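Local coordinates for Tv2483 (Treponema vincentii, PDB 6DET), which binds L-arginine with high selectivity as a lipoprotein of the solute-binding family 3 and probably delivers it to an ABC transporter, at residues A85-L90 / E107-H112; I65-C70 / P77-I82; A156-E161 / V167-M172; S30-K35 / V95-A100. All blocks are in the same frame, centred on the assembly; numbering follows the deposited sequence.

Contact 1. Residues A85-L90 / E107-H112; sequences AQKEIL and EERKQH. With ARG (arginine), chain B.
The H112 imidazole and the E88 carboxylate meet through one fairly straight bond, ND1 of H112 donating to OE2 of E88 over 2.8 Å at an N-H...O angle of 164°. The acceptor lies almost in the imidazole plane; the carboxylate is turned about 60° against the ring, and the donor meets OE2 on its syn side, clearly out of the carboxylate plane. E88 gets there by extension, CG anti to the backbone N (chi1 -169°). A water grips the same OE2 and the carbonyl O of H112, closing a second path between the segments, while NE2 of H112 makes a weak bond to OE2 of E108.

Nearer the ligand, K87 and R109 cross at about a right angle. The R109 guanidinium holds the bound arginine's carboxylate with two nearly straight bonds, NH1 to O (2.8 Å) and NH2 to OXT (3.1 Å). K87 NZ and R109 NH2 share a water, and NZ is also bonded to the carbonyl oxygens of D150 and W84. K87 thus stands behind R109, joined through the water.

Helix 87-92 faces the loop between strands 98-104 and 114-115, with F103 and I99 of strand 98-104 packed against K87.

Contact 2. Residues I65-C70 / P77-I82; sequences IFTELC and PIFYPI
Helix segment 65-70 and strand 77-81 run nearly antiparallel, their axes 154° apart and 8.7 Å from each other at the closest point. Near the turn that joins the two elements, P77 lays its ring against C70: CB of P77 is 3.7 Å from SG of C70, and CD and CB of P77 both lie against C70 CB. With SG anti to its own carbonyl carbon (chi1 -73°), the sulfur lies alongside the CB and CA of the proline.

Farther along the strand, F79 presents its outer edge to the helix. CE1 of F79 sits 3.7 Å from CB of F66, and CE2 approaches OG1 of T67 to 3.4 Å, with T67 and F79 crossing at about a right angle. F66 CB and T67 OG1 both lie near the plane of the F79 ring. The T67 hydroxyl is bonded to the carbonyl of I63 one turn back, within the helix. The F66 ring leads away from the strand to an edge-to-face contact with F221.

Strand 76-81 pairs in parallel with strand 37-42, so helix 61-73 supplies the connection of a beta-alpha-beta crossover, as in the alpha/beta lobes of periplasmic-type solute-binding proteins.

Contact 3. Residues A156-E161 / V167-M172; sequences ALLNVE and VIIKAM
I169 is the one strand residue that both leucines of the helix end touch. Its CD1 methyl meets CD1 of L158 at 3.3 Å, closer than two methyl carbons usually pack, while its CG1 methylene lies 4.0 Å from CD1 of L157. The two approaches differ in kind. L157 and I169 slide past each other in opposite directions, side by side; L158 comes across the isoleucine's end at a slant.

I169 has CG1 anti to its carbonyl carbon (chi1 -64°) and CD1 extended beyond it, so the CG1-CD1 branch faces the leucines, while CG2 is anti to the backbone N. L157 likewise has CG anti to its carbonyl carbon, and its side chain also rests on I145 and V147 of strand 143-148. I214 covers L157 from a loop.

Beyond this shell, backbone bonds from I168 and K170 to R143, I145 and V147 fix strand 167-172 beside its parallel neighbour, strand 143-148. Helix 153-158 links the two strands, making a beta-alpha-beta unit.

Between the segments the contact is wholly apolar, so it rests on van der Waals contact and partial burial of hydrocarbon, chiefly at L157; the short L158-I169 approach lies on its exposed part and may be somewhat overtight.

Contact 4. Residues S30-K35 / V95-A100; sequences SKVQVK and VIDCIA
K35 reaches D97 by way of a water: NZ of K35 donates to it over 2.6 Å, and the water donates in turn to OD1 of D97 over 2.9 Å. K35 NZ and D97 OD1 are themselves 4.4 Å apart, too far for a direct ion pair, though the two charges should still attract. The lysine chain is extended from CB to NZ, and this straight arm carries the ammonium across from the last turn of the helix; its poor order suggests a loose tether. V32 has CG1 anti to the backbone N (chi1 164°), which leaves CG2 beside that N and turned to D97 OD2, 4.3 Å away, a glancing touch.

Helix 28-35 leads directly into strand 37-42, the parallel neighbour of strand 98-104 in the main sheet, so the contact sets the N-terminal helix against the entry to a central strand. I75 lies beside V32 here.

D97 itself has CG anti to its carbonyl carbon (chi1 -65°), and each of its buried oxygens has a firm partner elsewhere. OD2 accepts from the backbone N of V39, while OD1 pairs with R224 in a salt bridge besides taking the water. Those bonds would favour an ionised carboxylate.

Overall arrangement
Three of the four contacts touch one another. Contacts 2 and 4 have centres about 10 Å apart and reach the same mixed sheet; the centre of contact 1 lies about 17 Å from that of contact 4 and 19 Å from that of contact 2. I82 of contact 2 packs on K87 and L90 of contact 1, and I96 of contact 4 touches I82 and probably bonds through its N to L90 O. Along the chain contact 2 falls between the segments of contact 4, contact 1 alternates with contact 4, and contact 3 follows all. Contact 3 stands about 32 Å from contact 2, centre to centre, across the chain's centre. The arginine pocket draws on R109, E148 and D193, consistent with a two-lobed binding protein.

Contact 1. Residues A85-L90 / E107-H112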
loop_
_atom_site.group_PDB
_atom_site.type_symbol
_atom_site.label_atom_id
_atom_site.label_comp_id
_atom_site.label_asym_id
_atom_site.label_seq_id
_atom_site.Cartn_x
_atom_site.Cartn_y
_atom_site.Cartn_z
ATOM N N ALA A 85 11.101 0.523 5.178
ATOM C CA ALA A 85 11.764 -0.615 5.813
ATOM C C ALA A 85 11.764 -0.505 7.331
ATOM O O ALA A 85 11.948 -1.519 8.013
ATOM C CB ALA A 85 13.211 -0.730 5.319
ATOM N N GLN A 86 11.549 0.695 7.865
ATOM C CA GLN A 86 11.546 0.965 9.300
ATOM C C GLN A 86 10.151 0.949 9.908
ATOM O O GLN A 86 10.008 1.273 11.095
ATOM C CB GLN A 86 12.172 2.344 9.582
ATOM C CG GLN A 86 13.665 2.454 9.286
ATOM C CD GLN A 86 14.452 1.349 9.944
ATOM O OE1 GLN A 86 14.505 1.260 11.167
ATOM N NE2 GLN A 86 15.040 0.473 9.134
ATOM N N LYS A 87 9.123 0.612 9.123
ATOM C CA LYS A 87 7.755 0.875 9.546
ATOM C C LYS A 87 7.408 0.114 10.819
ATOM O O LYS A 87 6.712 0.647 11.686
ATOM C CB LYS A 87 6.769 0.545 8.400
ATOM C CG LYS A 87 6.772 -0.886 7.867
ATOM C CD LYS A 87 5.867 -1.007 6.645
ATOM C CE LYS A 87 6.023 -2.383 6.020
ATOM N NZ LYS A 87 7.413 -2.538 5.446
ATOM N N GLU A 88 7.883 -1.124 10.966
ATOM C CA GLU A 88 7.534 -1.903 12.157
ATOM C C GLU A 88 8.136 -1.290 13.422
ATOM O O GLU A 88 7.474 -1.216 14.471
ATOM C CB GLU A 88 8.010 -3.344 11.986
ATOM C CG GLU A 88 7.454 -4.244 13.063
ATOM C CD GLU A 88 7.904 -5.686 12.953
ATOM O OE1 GLU A 88 8.832 -5.974 12.167
ATOM O OE2 GLU A 88 7.327 -6.530 13.679
ATOM N N ILE A 89 9.393 -0.873 13.344
ATOM C CA ILE A 89 10.052 -0.240 14.484
ATOM C C ILE A 89 9.406 1.098 14.811
ATOM O O ILE A 89 9.177 1.416 15.980
ATOM C CB ILE A 89 11.558 -0.075 14.195
ATOM C CG1 ILE A 89 12.224 -1.430 13.937
ATOM C CG2 ILE A 89 12.247 0.670 15.357
ATOM C CD1 ILE A 89 12.010 -2.476 15.021
ATOM N N LEU A 90 9.114 1.916 13.793
ATOM C CA LEU A 90 8.529 3.230 14.062
ATOM C C LEU A 90 7.167 3.098 14.728
ATOM O O LEU A 90 6.822 3.877 15.629
ATOM C CB LEU A 90 8.410 4.026 12.773
ATOM C CG LEU A 90 9.796 4.368 12.159
ATOM C CD1 LEU A 90 9.599 4.830 10.723
ATOM C CD2 LEU A 90 10.465 5.400 12.983
ATOM N N GLU A 107 -0.159 -13.169 5.585
ATOM C CA GLU A 107 -0.282 -14.055 6.736
ATOM C C GLU A 107 0.820 -13.781 7.757
ATOM O O GLU A 107 0.556 -13.707 8.964
ATOM C CB GLU A 107 -0.273 -15.512 6.278
ATOM C CG GLU A 107 -1.556 -15.920 5.552
ATOM C CD GLU A 107 -2.816 -15.669 6.377
ATOM O OE1 GLU A 107 -2.947 -16.261 7.464
ATOM O OE2 GLU A 107 -3.660 -14.846 5.955
ATOM N N GLU A 108 2.057 -13.595 7.290
ATOM C CA GLU A 108 3.163 -13.237 8.181
ATOM C C GLU A 108 2.850 -11.970 8.973
ATOM O O GLU A 108 3.075 -11.906 10.191
ATOM C CB GLU A 108 4.450 -13.063 7.364
ATOM C CG GLU A 108 5.572 -12.237 8.011
ATOM C CD GLU A 108 6.315 -12.986 9.088
ATOM O OE1 GLU A 108 5.947 -14.139 9.378
ATOM O OE2 GLU A 108 7.280 -12.421 9.640
ATOM N N ARG A 109 2.343 -10.938 8.296
ATOM C CA ARG A 109 2.099 -9.663 8.968
ATOM C C ARG A 109 0.998 -9.747 10.028
ATOM O O ARG A 109 0.989 -8.930 10.965
ATOM C CB ARG A 109 1.752 -8.604 7.937
ATOM C CG ARG A 109 2.951 -8.158 7.160
ATOM C CD ARG A 109 2.574 -7.210 6.028
ATOM N NE ARG A 109 3.781 -6.656 5.383
ATOM C CZ ARG A 109 3.768 -5.727 4.431
ATOM N NH1 ARG A 109 2.608 -5.248 3.983
ATOM N NH2 ARG A 109 4.929 -5.265 3.933
ATOM N N LYS A 110 0.101 -10.734 9.930
ATOM C CA LYS A 110 -0.888 -10.944 10.988
ATOM C C LYS A 110 -0.238 -11.247 12.329
ATOM O O LYS A 110 -0.869 -11.027 13.375
ATOM C CB LYS A 110 -1.856 -12.090 10.625
ATOM C CG LYS A 110 -2.803 -11.725 9.494
ATOM C CD LYS A 110 -3.754 -12.881 9.096
ATOM C CE LYS A 110 -4.720 -12.430 7.994
ATOM N NZ LYS A 110 -5.466 -13.554 7.322
ATOM N N GLN A 111 0.984 -11.770 12.323
ATOM C CA GLN A 111 1.728 -12.043 13.547
ATOM C C GLN A 111 2.509 -10.837 14.049
ATOM O O GLN A 111 3.147 -10.930 15.097
ATOM C CB GLN A 111 2.717 -13.196 13.339
ATOM C CG GLN A 111 2.159 -14.417 12.650
ATOM C CD GLN A 111 0.989 -15.019 13.389
ATOM O OE1 GLN A 111 0.918 -14.958 14.616
ATOM N NE2 GLN A 111 0.059 -15.605 12.643
ATOM N N HIS A 112 2.499 -9.720 13.325
ATOM C CA HIS A 112 3.301 -8.561 13.694
ATOM C C HIS A 112 2.488 -7.303 13.873
ATOM O O HIS A 112 3.003 -6.326 14.435
ATOM C CB HIS A 112 4.366 -8.266 12.623
ATOM C CG HIS A 112 5.415 -9.318 12.491
ATOM N ND1 HIS A 112 6.732 -9.095 12.829
ATOM C CD2 HIS A 112 5.352 -10.591 12.036
ATOM C CE1 HIS A 112 7.434 -10.188 12.600
ATOM N NE2 HIS A 112 6.621 -11.110 12.118
HETATM N N ARG B . 1.783 -3.028 -0.641
HETATM C CA ARG B . 3.176 -2.680 -0.256
HETATM C C ARG B . 3.451 -3.184 1.156
HETATM O O ARG B . 2.481 -3.421 1.901
HETATM C CB ARG B . 3.402 -1.170 -0.316
HETATM C CG ARG B . 3.334 -0.576 -1.718
HETATM C CD ARG B . 3.478 0.943 -1.754
HETATM N NE ARG B . 4.796 1.339 -1.297
HETATM C CZ ARG B . 5.057 1.921 -0.132
HETATM N NH1 ARG B . 6.331 2.185 0.167
HETATM N NH2 ARG B . 4.081 2.216 0.728
HETATM O OXT ARG B . 4.619 -3.330 1.542
HETATM O O HOH W 1 7.200 -5.572 5.664
HETATM O O HOH W 2 5.492 -6.259 15.564
#

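Contact 2. Residues I65-C70 / P77-I82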
loop_
_atom_site.group_PDB
_atom_site.type_symbol
_atom_site.label_atom_id
_atom_site.label_comp_id
_atom_site.label_asym_id
_atom_site.label_seq_id
_atom_site.Cartn_x
_atom_site.Cartn_y
_atom_site.Cartn_z
ATOM N N ILE A 65 -9.006 9.746 3.251
ATOM C CA ILE A 65 -9.671 8.897 4.244
ATOM C C ILE A 65 -9.283 9.332 5.658
ATOM O O ILE A 65 -10.144 9.566 6.521
ATOM C CB ILE A 65 -9.344 7.408 4.002
ATOM C CG1 ILE A 65 -9.983 6.900 2.700
ATOM C CG2 ILE A 65 -9.850 6.552 5.165
ATOM C CD1 ILE A 65 -9.531 5.522 2.241
ATOM N N PHE A 66 -7.979 9.411 5.937
ATOM C CA PHE A 66 -7.570 9.673 7.310
ATOM C C PHE A 66 -7.822 11.113 7.710
ATOM O O PHE A 66 -8.084 11.386 8.886
ATOM C CB PHE A 66 -6.093 9.304 7.508
ATOM C CG PHE A 66 -5.902 7.890 7.970
ATOM C CD1 PHE A 66 -6.132 7.550 9.287
ATOM C CD2 PHE A 66 -5.552 6.886 7.082
ATOM C CE1 PHE A 66 -5.994 6.242 9.728
ATOM C CE2 PHE A 66 -5.397 5.588 7.528
ATOM C CZ PHE A 66 -5.619 5.259 8.832
ATOM N N THR A 67 -7.783 12.056 6.761
ATOM C CA THR A 67 -8.084 13.440 7.115
ATOM C C THR A 67 -9.525 13.573 7.602
ATOM O O THR A 67 -9.798 14.248 8.605
ATOM C CB THR A 67 -7.835 14.358 5.914
ATOM O OG1 THR A 67 -6.446 14.321 5.547
ATOM C CG2 THR A 67 -8.215 15.794 6.239
ATOM N N GLU A 68 -10.467 12.929 6.900
ATOM C CA GLU A 68 -11.880 13.035 7.252
ATOM C C GLU A 68 -12.192 12.201 8.489
ATOM O O GLU A 68 -12.962 12.631 9.356
ATOM C CB GLU A 68 -12.747 12.600 6.062
ATOM C CG GLU A 68 -14.238 12.500 6.374
ATOM C CD GLU A 68 -14.849 13.812 6.822
ATOM O OE1 GLU A 68 -14.171 14.867 6.769
ATOM O OE2 GLU A 68 -16.037 13.792 7.243
ATOM N N LEU A 69 -11.594 11.016 8.589
ATOM C CA LEU A 69 -11.771 10.192 9.773
ATOM C C LEU A 69 -11.344 10.943 11.031
ATOM O O LEU A 69 -12.076 10.974 12.025
ATOM C CB LEU A 69 -10.975 8.911 9.619
ATOM C CG LEU A 69 -11.020 8.025 10.850
ATOM C CD1 LEU A 69 -11.533 6.646 10.501
ATOM C CD2 LEU A 69 -9.627 7.965 11.403
ATOM N N CYS A 70 -10.152 11.554 11.005
ATOM C CA CYS A 70 -9.686 12.290 12.177
ATOM C C CYS A 70 -10.559 13.508 12.437
ATOM O O CYS A 70 -10.831 13.854 13.597
ATOM C CB CYS A 70 -8.208 12.683 11.980
ATOM S SG CYS A 70 -7.068 11.337 12.120
ATOM N N PRO A 77 -4.925 14.910 12.237
ATOM C CA PRO A 77 -4.152 13.896 11.518
ATOM C C PRO A 77 -2.756 14.418 11.233
ATOM O O PRO A 77 -2.608 15.546 10.774
ATOM C CB PRO A 77 -4.943 13.709 10.218
ATOM C CG PRO A 77 -5.520 15.069 9.965
ATOM C CD PRO A 77 -5.851 15.634 11.344
ATOM N N ILE A 78 -1.743 13.610 11.518
ATOM C CA ILE A 78 -0.358 13.962 11.212
ATOM C C ILE A 78 0.180 12.934 10.231
ATOM O O ILE A 78 0.374 11.760 10.582
ATOM C CB ILE A 78 0.518 14.027 12.469
ATOM C CG1 ILE A 78 0.022 15.120 13.422
ATOM C CG2 ILE A 78 1.998 14.299 12.079
ATOM C CD1 ILE A 78 0.644 15.027 14.770
ATOM N N PHE A 79 0.471 13.362 9.007
ATOM C CA PHE A 79 0.950 12.436 7.989
ATOM C C PHE A 79 2.458 12.512 8.045
ATOM O O PHE A 79 3.031 13.552 7.737
ATOM C CB PHE A 79 0.374 12.773 6.618
ATOM C CG PHE A 79 -1.119 12.562 6.552
ATOM C CD1 PHE A 79 -1.623 11.291 6.415
ATOM C CD2 PHE A 79 -1.995 13.624 6.668
ATOM C CE1 PHE A 79 -3.001 11.064 6.375
ATOM C CE2 PHE A 79 -3.378 13.413 6.643
ATOM C CZ PHE A 79 -3.871 12.128 6.478
ATOM N N TYR A 80 3.085 11.433 8.505
ATOM C CA TYR A 80 4.501 11.438 8.829
ATOM C C TYR A 80 5.228 10.601 7.792
ATOM O O TYR A 80 5.018 9.375 7.733
ATOM C CB TYR A 80 4.785 10.894 10.229
ATOM C CG TYR A 80 6.261 11.063 10.587
ATOM C CD1 TYR A 80 6.938 12.242 10.272
ATOM C CD2 TYR A 80 6.983 10.052 11.209
ATOM C CE1 TYR A 80 8.278 12.412 10.566
ATOM C CE2 TYR A 80 8.334 10.219 11.512
ATOM C CZ TYR A 80 8.972 11.405 11.185
ATOM O OH TYR A 80 10.307 11.598 11.468
ATOM N N PRO A 81 6.058 11.197 6.949
ATOM C CA PRO A 81 6.812 10.393 5.982
ATOM C C PRO A 81 7.816 9.496 6.686
ATOM O O PRO A 81 8.644 9.965 7.473
ATOM C CB PRO A 81 7.507 11.442 5.109
ATOM C CG PRO A 81 6.740 12.698 5.304
ATOM C CD PRO A 81 6.190 12.643 6.697
ATOM N N ILE A 82 7.767 8.211 6.361
ATOM C CA ILE A 82 8.642 7.203 6.941
ATOM C C ILE A 82 9.461 6.518 5.860
ATOM O O ILE A 82 9.144 6.567 4.664
ATOM C CB ILE A 82 7.879 6.147 7.738
ATOM C CG1 ILE A 82 6.860 5.410 6.847
ATOM C CG2 ILE A 82 7.161 6.811 8.947
ATOM C CD1 ILE A 82 6.278 4.152 7.482
#

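Contact 3. Residues A156-E161 / V167-M172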
loop_
_atom_site.group_PDB
_atom_site.type_symbol
_atom_site.label_atom_id
_atom_site.label_comp_id
_atom_site.label_asym_id
_atom_site.label_seq_id
_atom_site.Cartn_x
_atom_site.Cartn_y
_atom_site.Cartn_z
ATOM N N ALA A 156 6.355 -12.742 -2.992
ATOM C CA ALA A 156 5.383 -12.951 -4.055
ATOM C C ALA A 156 6.030 -13.644 -5.251
ATOM O O ALA A 156 5.466 -14.594 -5.798
ATOM C CB ALA A 156 4.763 -11.623 -4.470
ATOM N N LEU A 157 7.236 -13.202 -5.649
ATOM C CA LEU A 157 7.915 -13.813 -6.802
ATOM C C LEU A 157 8.346 -15.242 -6.503
ATOM O O LEU A 157 8.176 -16.144 -7.339
ATOM C CB LEU A 157 9.143 -12.992 -7.212
ATOM C CG LEU A 157 8.960 -11.629 -7.879
ATOM C CD1 LEU A 157 10.314 -10.848 -7.861
ATOM C CD2 LEU A 157 8.413 -11.766 -9.295
ATOM N N LEU A 158 8.953 -15.461 -5.331
ATOM C CA LEU A 158 9.381 -16.795 -4.917
ATOM C C LEU A 158 8.227 -17.779 -4.824
ATOM O O LEU A 158 8.478 -18.987 -4.723
ATOM C CB LEU A 158 10.087 -16.735 -3.560
ATOM C CG LEU A 158 11.602 -16.518 -3.567
ATOM C CD1 LEU A 158 12.001 -15.364 -4.461
ATOM C CD2 LEU A 158 12.106 -16.285 -2.149
ATOM N N ASN A 159 6.986 -17.304 -4.850
ATOM C CA ASN A 159 5.824 -18.180 -4.841
ATOM C C ASN A 159 5.282 -18.477 -6.230
ATOM O O ASN A 159 4.271 -19.179 -6.350
ATOM C CB ASN A 159 4.724 -17.585 -3.971
ATOM C CG ASN A 159 4.735 -18.168 -2.592
ATOM O OD1 ASN A 159 4.203 -19.255 -2.365
ATOM N ND2 ASN A 159 5.382 -17.475 -1.663
ATOM N N VAL A 160 5.936 -17.986 -7.270
ATOM C CA VAL A 160 5.637 -18.376 -8.644
ATOM C C VAL A 160 6.516 -19.573 -8.995
ATOM O O VAL A 160 7.745 -19.488 -8.920
ATOM C CB VAL A 160 5.880 -17.195 -9.598
ATOM C CG1 VAL A 160 5.608 -17.572 -11.038
ATOM C CG2 VAL A 160 5.015 -16.000 -9.173
ATOM N N GLU A 161 5.890 -20.697 -9.363
ATOM C CA GLU A 161 6.642 -21.927 -9.606
ATOM C C GLU A 161 7.730 -21.712 -10.649
ATOM O O GLU A 161 8.882 -22.116 -10.455
ATOM C CB GLU A 161 5.699 -23.049 -10.048
ATOM C CG GLU A 161 4.615 -23.409 -9.045
ATOM C CD GLU A 161 5.162 -23.714 -7.665
ATOM O OE1 GLU A 161 6.363 -24.037 -7.554
ATOM O OE2 GLU A 161 4.389 -23.630 -6.689
ATOM N N VAL A 167 15.532 -16.642 -10.421
ATOM C CA VAL A 167 15.415 -15.197 -10.546
ATOM C C VAL A 167 16.442 -14.549 -9.628
ATOM O O VAL A 167 16.770 -15.086 -8.565
ATOM C CB VAL A 167 13.988 -14.720 -10.214
ATOM C CG1 VAL A 167 13.914 -13.211 -10.168
ATOM C CG2 VAL A 167 13.015 -15.254 -11.244
ATOM N N ILE A 168 16.967 -13.407 -10.063
ATOM C CA ILE A 168 17.735 -12.499 -9.216
ATOM C C ILE A 168 16.810 -11.359 -8.825
ATOM O O ILE A 168 16.219 -10.713 -9.697
ATOM C CB ILE A 168 18.976 -11.967 -9.953
ATOM C CG1 ILE A 168 19.819 -13.122 -10.485
ATOM C CG2 ILE A 168 19.825 -11.075 -9.040
ATOM C CD1 ILE A 168 20.929 -12.674 -11.437
ATOM N N ILE A 169 16.675 -11.104 -7.528
ATOM C CA ILE A 169 15.776 -10.067 -7.032
ATOM C C ILE A 169 16.603 -8.885 -6.539
ATOM O O ILE A 169 17.508 -9.047 -5.709
ATOM C CB ILE A 169 14.860 -10.613 -5.935
ATOM C CG1 ILE A 169 13.958 -11.688 -6.549
ATOM C CG2 ILE A 169 14.030 -9.494 -5.336
ATOM C CD1 ILE A 169 13.199 -12.509 -5.541
ATOM N N LYS A 170 16.319 -7.696 -7.074
ATOM C CA LYS A 170 16.979 -6.467 -6.630
ATOM C C LYS A 170 15.957 -5.624 -5.884
ATOM O O LYS A 170 14.917 -5.270 -6.446
ATOM C CB LYS A 170 17.566 -5.669 -7.794
ATOM C CG LYS A 170 18.879 -6.216 -8.300
ATOM C CD LYS A 170 19.469 -5.346 -9.390
ATOM C CE LYS A 170 20.753 -5.953 -9.917
ATOM N NZ LYS A 170 21.760 -6.140 -8.839
ATOM N N ALA A 171 16.258 -5.299 -4.633
ATOM C CA ALA A 171 15.379 -4.485 -3.804
ATOM C C ALA A 171 15.804 -3.026 -3.885
ATOM O O ALA A 171 16.990 -2.709 -3.729
ATOM C CB ALA A 171 15.405 -4.954 -2.351
ATOM N N MET A 172 14.840 -2.149 -4.130
ATOM C CA MET A 172 15.079 -0.724 -4.270
ATOM C C MET A 172 14.212 0.070 -3.300
ATOM O O MET A 172 13.215 -0.423 -2.768
ATOM C CB MET A 172 14.822 -0.315 -5.714
ATOM C CG MET A 172 15.453 -1.326 -6.655
ATOM S SD MET A 172 15.751 -0.722 -8.317
ATOM C CE MET A 172 17.065 -1.838 -8.820
#

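Contact 4. Residues S30-K35 / V95-A100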
loop_
_atom_site.group_PDB
_atom_site.type_symbol
_atom_site.label_atom_id
_atom_site.label_comp_id
_atom_site.label_asym_id
_atom_site.label_seq_id
_atom_site.Cartn_x
_atom_site.Cartn_y
_atom_site.Cartn_z
ATOM N N SER A 30 -7.682 5.952 24.270
ATOM C CA SER A 30 -7.501 7.044 25.217
ATOM C C SER A 30 -6.222 7.837 24.935
ATOM O O SER A 30 -6.210 9.074 25.024
ATOM C CB SER A 30 -7.486 6.492 26.634
ATOM O OG SER A 30 -8.786 6.011 26.952
ATOM N N LYS A 31 -5.128 7.144 24.630
ATOM C CA LYS A 31 -3.869 7.849 24.387
ATOM C C LYS A 31 -3.999 8.806 23.203
ATOM O O LYS A 31 -3.543 9.956 23.264
ATOM C CB LYS A 31 -2.753 6.839 24.160
ATOM C CG LYS A 31 -2.226 6.173 25.419
ATOM C CD LYS A 31 -1.153 5.125 25.109
ATOM C CE LYS A 31 -0.883 4.291 26.365
ATOM N NZ LYS A 31 -0.034 3.099 26.129
ATOM N N VAL A 32 -4.636 8.350 22.121
ATOM C CA VAL A 32 -4.828 9.188 20.940
ATOM C C VAL A 32 -5.771 10.344 21.239
ATOM O O VAL A 32 -5.541 11.479 20.798
ATOM C CB VAL A 32 -5.344 8.321 19.776
ATOM C CG1 VAL A 32 -5.926 9.181 18.662
ATOM C CG2 VAL A 32 -4.228 7.422 19.297
ATOM N N GLN A 33 -6.839 10.091 22.000
ATOM C CA GLN A 33 -7.770 11.169 22.321
ATOM C C GLN A 33 -7.116 12.255 23.172
ATOM O O GLN A 33 -7.400 13.441 22.985
ATOM C CB GLN A 33 -9.012 10.641 23.034
ATOM C CG GLN A 33 -10.039 11.742 23.132
ATOM C CD GLN A 33 -11.370 11.295 23.691
ATOM O OE1 GLN A 33 -11.443 10.463 24.606
ATOM N NE2 GLN A 33 -12.439 11.896 23.181
ATOM N N VAL A 34 -6.245 11.870 24.106
ATOM C CA VAL A 34 -5.623 12.851 24.995
ATOM C C VAL A 34 -4.649 13.731 24.216
ATOM O O VAL A 34 -4.629 14.958 24.393
ATOM C CB VAL A 34 -4.932 12.146 26.175
ATOM C CG1 VAL A 34 -4.093 13.153 26.994
ATOM C CG2 VAL A 34 -6.002 11.473 27.101
ATOM N N LYS A 35 -3.818 13.109 23.369
ATOM C CA LYS A 35 -2.918 13.859 22.477
ATOM C C LYS A 35 -3.699 14.614 21.420
ATOM O O LYS A 35 -3.177 15.568 20.844
ATOM C CB LYS A 35 -1.938 12.942 21.741
ATOM C CG LYS A 35 -1.143 11.980 22.581
ATOM C CD LYS A 35 -0.594 10.835 21.704
ATOM C CE LYS A 35 -0.001 9.719 22.562
ATOM N NZ LYS A 35 0.693 8.656 21.786
ATOM N N VAL A 95 6.645 6.124 17.374
ATOM C CA VAL A 95 6.868 7.290 16.526
ATOM C C VAL A 95 5.642 7.566 15.666
ATOM O O VAL A 95 5.274 8.733 15.456
ATOM C CB VAL A 95 8.129 7.098 15.661
ATOM C CG1 VAL A 95 8.310 8.298 14.731
ATOM C CG2 VAL A 95 9.348 6.909 16.556
ATOM N N ILE A 96 5.007 6.509 15.145
ATOM C CA ILE A 96 3.728 6.598 14.449
ATOM C C ILE A 96 2.703 5.755 15.199
ATOM O O ILE A 96 3.045 4.919 16.033
ATOM C CB ILE A 96 3.823 6.148 12.992
ATOM C CG1 ILE A 96 4.257 4.676 12.920
ATOM C CG2 ILE A 96 4.856 7.049 12.305
ATOM C CD1 ILE A 96 4.541 4.118 11.456
ATOM N N ASP A 97 1.431 5.970 14.854
ATOM C CA ASP A 97 0.317 5.211 15.435
ATOM C C ASP A 97 -0.249 4.168 14.479
ATOM O O ASP A 97 -0.932 3.230 14.926
ATOM C CB ASP A 97 -0.810 6.164 15.858
ATOM C CG ASP A 97 -0.381 7.106 16.986
ATOM O OD1 ASP A 97 0.277 6.637 17.938
ATOM O OD2 ASP A 97 -0.710 8.305 16.926
ATOM N N CYS A 98 -0.012 4.327 13.186
ATOM C CA CYS A 98 -0.540 3.396 12.196
ATOM C C CYS A 98 0.227 3.613 10.902
ATOM O O CYS A 98 1.004 4.570 10.772
ATOM C CB CYS A 98 -2.037 3.595 11.996
ATOM S SG CYS A 98 -2.515 5.181 11.333
ATOM N N ILE A 99 0.012 2.699 9.950
ATOM C CA ILE A 99 0.736 2.688 8.676
ATOM C C ILE A 99 -0.287 2.598 7.554
ATOM O O ILE A 99 -1.181 1.751 7.606
ATOM C CB ILE A 99 1.705 1.498 8.562
ATOM C CG1 ILE A 99 2.642 1.407 9.777
ATOM C CG2 ILE A 99 2.550 1.644 7.280
ATOM C CD1 ILE A 99 3.278 0.039 9.937
ATOM N N ALA A 100 -0.192 3.511 6.591
ATOM C CA ALA A 100 -1.030 3.496 5.399
ATOM C C ALA A 100 -0.088 3.414 4.186
ATOM O O ALA A 100 0.924 2.714 4.257
ATOM C CB ALA A 100 -1.955 4.722 5.398
HETATM O O HOH W 3 -0.661 6.735 20.716
#